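Local coordinates for bartonella effector protein (Bep) substrate of VirB T4SS (Bartonella sp. AR 15-3, PDB 4M16), which probably transfers AMP from ATP to tyrosine or threonine side chains of target proteins through the Fic domain that this N-terminal fragment contains, at residues A[185-190]-A[208-213]. Residues are numbered along the deposited sequence; the frame is centred on the assembly and turned at random.
Sequences EERIMR and KSLFED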
ATOM      1  N   GLU A 185      11.321  -5.421  -6.647  1.00 26.06           N
ATOM      2  CA  GLU A 185      10.791  -4.063  -6.543  1.00 26.84           C
ATOM      3  C   GLU A 185      10.529  -3.426  -7.918  1.00 27.88           C
ATOM      4  O   GLU A 185       9.440  -2.917  -8.153  1.00 25.75           O
ATOM      5  CB  GLU A 185      11.739  -3.180  -5.726  1.00 30.36           C
ATOM      6  CG  GLU A 185      11.114  -1.812  -5.469  1.00 31.53           C
ATOM      7  CD  GLU A 185      11.894  -0.928  -4.518  1.00 34.84           C
ATOM      8  OE1 GLU A 185      12.698  -1.432  -3.703  1.00 40.68           O
ATOM      9  OE2 GLU A 185      11.700   0.289  -4.587  1.00 37.09           O
ATOM     10  N   GLU A 186      11.504  -3.459  -8.824  1.00 27.92           N
ATOM     11  CA  GLU A 186      11.350  -2.789 -10.150  1.00 29.81           C
ATOM     12  C   GLU A 186      10.095  -3.320 -10.884  1.00 26.98           C
ATOM     13  O   GLU A 186       9.311  -2.550 -11.475  1.00 24.48           O
ATOM     14  CB  GLU A 186      12.611  -2.989 -11.003  1.00 35.83           C
ATOM     15  CG  GLU A 186      12.481  -2.642 -12.487  1.00 39.11           C
ATOM     16  CD  GLU A 186      13.810  -2.789 -13.241  1.00 46.63           C
ATOM     17  OE1 GLU A 186      14.516  -3.807 -13.056  1.00 49.77           O
ATOM     18  OE2 GLU A 186      14.167  -1.895 -14.044  1.00 50.98           O
ATOM     19  N   ARG A 187       9.894  -4.628 -10.825  1.00 25.87           N
ATOM     20  CA  ARG A 187       8.764  -5.277 -11.487  1.00 26.12           C
ATOM     21  C   ARG A 187       7.410  -4.871 -10.872  1.00 22.79           C
ATOM     22  O   ARG A 187       6.441  -4.550 -11.575  1.00 21.24           O
ATOM     23  CB  ARG A 187       8.978  -6.785 -11.441  1.00 30.03           C
ATOM     24  CG  ARG A 187       7.802  -7.636 -11.869  1.00 33.40           C
ATOM     25  CD  ARG A 187       7.931  -8.052 -13.294  1.00 38.96           C
ATOM     26  NE  ARG A 187       6.955  -9.084 -13.676  1.00 42.60           N
ATOM     27  CZ  ARG A 187       5.680  -8.836 -13.960  1.00 45.46           C
ATOM     28  NH1 ARG A 187       5.180  -7.597 -13.852  1.00 45.39           N
ATOM     29  NH2 ARG A 187       4.905  -9.834 -14.360  1.00 46.67           N
ATOM     30  N   ILE A 188       7.354  -4.864  -9.554  1.00 21.21           N
ATOM     31  CA  ILE A 188       6.204  -4.398  -8.856  1.00 20.92           C
ATOM     32  C   ILE A 188       5.876  -2.941  -9.203  1.00 21.06           C
ATOM     33  O   ILE A 188       4.740  -2.626  -9.517  1.00 20.21           O
ATOM     34  CB  ILE A 188       6.324  -4.596  -7.331  1.00 21.25           C
ATOM     35  CG1 ILE A 188       6.425  -6.088  -7.000  1.00 21.57           C
ATOM     36  CG2 ILE A 188       5.116  -3.962  -6.659  1.00 21.79           C
ATOM     37  CD1 ILE A 188       7.032  -6.376  -5.643  1.00 22.91           C
ATOM     38  N   MET A 189       6.864  -2.057  -9.105  1.00 21.96           N
ATOM     39  CA  MET A 189       6.618  -0.648  -9.345  1.00 23.31           C
ATOM     40  C   MET A 189       6.296  -0.326 -10.822  1.00 23.38           C
ATOM     41  O   MET A 189       5.540   0.602 -11.097  1.00 22.71           O
ATOM     42  CB  MET A 189       7.763   0.192  -8.788  1.00 26.50           C
ATOM     43  CG  MET A 189       7.865   0.150  -7.252  1.00 27.38           C
ATOM     44  SD  MET A 189       6.270   0.347  -6.391  1.00 30.60           S
ATOM     45  CE  MET A 189       5.847   1.937  -7.058  1.00 30.89           C
ATOM     46  N   ARG A 190       6.864  -1.080 -11.759  1.00 24.64           N
ATOM     47  CA  ARG A 190       6.467  -0.966 -13.162  1.00 26.31           C
ATOM     48  C   ARG A 190       5.008  -1.320 -13.390  1.00 23.16           C
ATOM     49  O   ARG A 190       4.290  -0.594 -14.081  1.00 22.29           O
ATOM     50  CB  ARG A 190       7.342  -1.845 -14.054  1.00 30.65           C
ATOM     51  CG  ARG A 190       6.994  -1.670 -15.528  1.00 35.75           C
ATOM     52  CD  ARG A 190       8.046  -2.282 -16.424  1.00 42.66           C
ATOM     53  NE  ARG A 190       7.859  -3.729 -16.544  1.00 47.73           N
ATOM     54  CZ  ARG A 190       8.545  -4.676 -15.896  1.00 47.62           C
ATOM     55  NH1 ARG A 190       9.549  -4.377 -15.054  1.00 47.60           N
ATOM     56  NH2 ARG A 190       8.225  -5.950 -16.129  1.00 49.41           N
ATOM     57  N   LYS A 208      -2.205  -7.467 -14.214  1.00 21.75           N
ATOM     58  CA  LYS A 208      -2.525  -8.901 -14.301  1.00 23.77           C
ATOM     59  C   LYS A 208      -1.269  -9.787 -14.427  1.00 23.99           C
ATOM     60  O   LYS A 208      -1.211 -10.852 -13.808  1.00 24.12           O
ATOM     61  CB  LYS A 208      -3.432  -9.186 -15.464  1.00 24.88           C
ATOM     62  CG  LYS A 208      -3.910 -10.643 -15.507  1.00 27.42           C
ATOM     63  CD  LYS A 208      -4.983 -10.823 -16.557  1.00 30.14           C
ATOM     64  CE  LYS A 208      -5.372 -12.277 -16.724  1.00 32.74           C
ATOM     65  NZ  LYS A 208      -6.481 -12.372 -17.683  1.00 35.62           N
ATOM     66  N   SER A 209      -0.280  -9.359 -15.218  1.00 24.92           N
ATOM     67  CA  SER A 209       0.978 -10.136 -15.376  1.00 26.86           C
ATOM     68  C   SER A 209       1.664 -10.279 -14.044  1.00 25.65           C
ATOM     69  O   SER A 209       2.111 -11.372 -13.686  1.00 26.71           O
ATOM     70  CB  SER A 209       1.991  -9.481 -16.321  1.00 29.19           C
ATOM     71  OG  SER A 209       1.315  -8.848 -17.371  1.00 33.34           O
ATOM     72  N   LEU A 210       1.694  -9.187 -13.290  1.00 24.63           N
ATOM     73  CA  LEU A 210       2.288  -9.234 -11.928  1.00 24.03           C
ATOM     74  C   LEU A 210       1.557 -10.229 -11.062  1.00 23.25           C
ATOM     75  O   LEU A 210       2.170 -11.050 -10.394  1.00 23.82           O
ATOM     76  CB  LEU A 210       2.298  -7.876 -11.260  1.00 22.43           C
ATOM     77  CG  LEU A 210       2.783  -7.882  -9.782  1.00 22.26           C
ATOM     78  CD1 LEU A 210       4.282  -8.186  -9.732  1.00 23.53           C
ATOM     79  CD2 LEU A 210       2.502  -6.586  -9.037  1.00 21.83           C
ATOM     80  N   PHE A 211       0.229 -10.148 -11.059  1.00 22.66           N
ATOM     81  CA  PHE A 211      -0.571 -11.045 -10.225  1.00 21.95           C
ATOM     82  C   PHE A 211      -0.429 -12.526 -10.611  1.00 22.62           C
ATOM     83  O   PHE A 211      -0.409 -13.412  -9.732  1.00 23.09           O
ATOM     84  CB  PHE A 211      -2.023 -10.550 -10.091  1.00 21.55           C
ATOM     85  CG  PHE A 211      -2.174  -9.575  -8.953  1.00 21.45           C
ATOM     86  CD1 PHE A 211      -1.692  -8.295  -9.054  1.00 21.27           C
ATOM     87  CD2 PHE A 211      -2.646  -9.992  -7.736  1.00 22.93           C
ATOM     88  CE1 PHE A 211      -1.737  -7.423  -7.979  1.00 21.98           C
ATOM     89  CE2 PHE A 211      -2.707  -9.126  -6.666  1.00 24.15           C
ATOM     90  CZ  PHE A 211      -2.278  -7.828  -6.781  1.00 22.68           C
ATOM     91  N   GLU A 212      -0.308 -12.796 -11.892  1.00 25.93           N
ATOM     92  CA  GLU A 212      -0.082 -14.173 -12.343  1.00 26.91           C
ATOM     93  C   GLU A 212       1.285 -14.714 -11.810  1.00 26.00           C
ATOM     94  O   GLU A 212       1.376 -15.820 -11.309  1.00 26.07           O
ATOM     95  CB  GLU A 212      -0.207 -14.255 -13.854  1.00 30.07           C
ATOM     96  CG  GLU A 212      -1.684 -14.145 -14.251  1.00 33.88           C
ATOM     97  CD  GLU A 212      -1.952 -14.074 -15.740  1.00 40.14           C
ATOM     98  OE1 GLU A 212      -0.981 -13.980 -16.523  1.00 44.44           O
ATOM     99  OE2 GLU A 212      -3.159 -14.087 -16.134  1.00 43.79           O
ATOM    100  N   ASP A 213       2.295 -13.876 -11.857  1.00 25.07           N
ATOM    101  CA  ASP A 213       3.644 -14.227 -11.438  1.00 26.09           C
ATOM    102  C   ASP A 213       3.771 -14.510  -9.927  1.00 24.79           C
ATOM    103  O   ASP A 213       4.621 -15.320  -9.520  1.00 24.33           O
ATOM    104  CB  ASP A 213       4.571 -13.054 -11.763  1.00 28.70           C
ATOM    105  CG  ASP A 213       4.910 -12.963 -13.256  1.00 32.22           C
ATOM    106  OD1 ASP A 213       4.581 -13.887 -13.985  1.00 32.56           O
ATOM    107  OD2 ASP A 213       5.528 -11.945 -13.688  1.00 37.43           O
TER
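Arg187 NH2 forms a salt bridge with the carboxylate oxygen OD2 of Asp213 on the facing helix, although the modelled 2.3 Å between NH2 and OD2 is too short to be trusted in detail. The backbone oxygen of Ser209 lies nearby, 3.3 Å from Arg187 NH2. The contact belongs to a helical hairpin in the mainly helical Fic domain: helices 185-197 and 200-214 follow one another and run roughly antiparallel, with local axes 10.0 Å apart at an angle of 139°.

A long, flexible arginine suits this spacing. Its CG lies anti to the backbone N (chi1 170°), and a bend at chi2 carries the rest of the chain across to the last turns of helix 200-214, where Asp213 supplies the opposite charge. OD2 lies near the guanidinium plane, at its edge, with Arg187 NE 3.2 Å from the same Asp213 OD2; the carboxylate itself stands almost perpendicular to that plane. Ser209 O accepts the helical N-H of Asp213, 3.1 Å from Asp213 N, and the partial negative charge of this carbonyl probably favours a nearby guanidinium. The small Ser209 lets the guanidinium come close, its CB 3.5 Å from Arg187 NH2, while its OG hydrogen-bonds to Gln205 O one turn earlier.

Beside the salt bridge the contact becomes apolar. Branched Ile188 and Leu210 pack against each other through CG1 and CD1, and both touch Val183; Ile188 also reaches His164 of helix 159-174. On the same helix as Leu210, Phe211 packs on helix 135-152, meeting Phe146 edge-to-face. Leu210 links the polar and apolar parts: its CD1 lies over one face of the guanidinium, offset toward the rim, and 4.1 Å from Ile188 CG1.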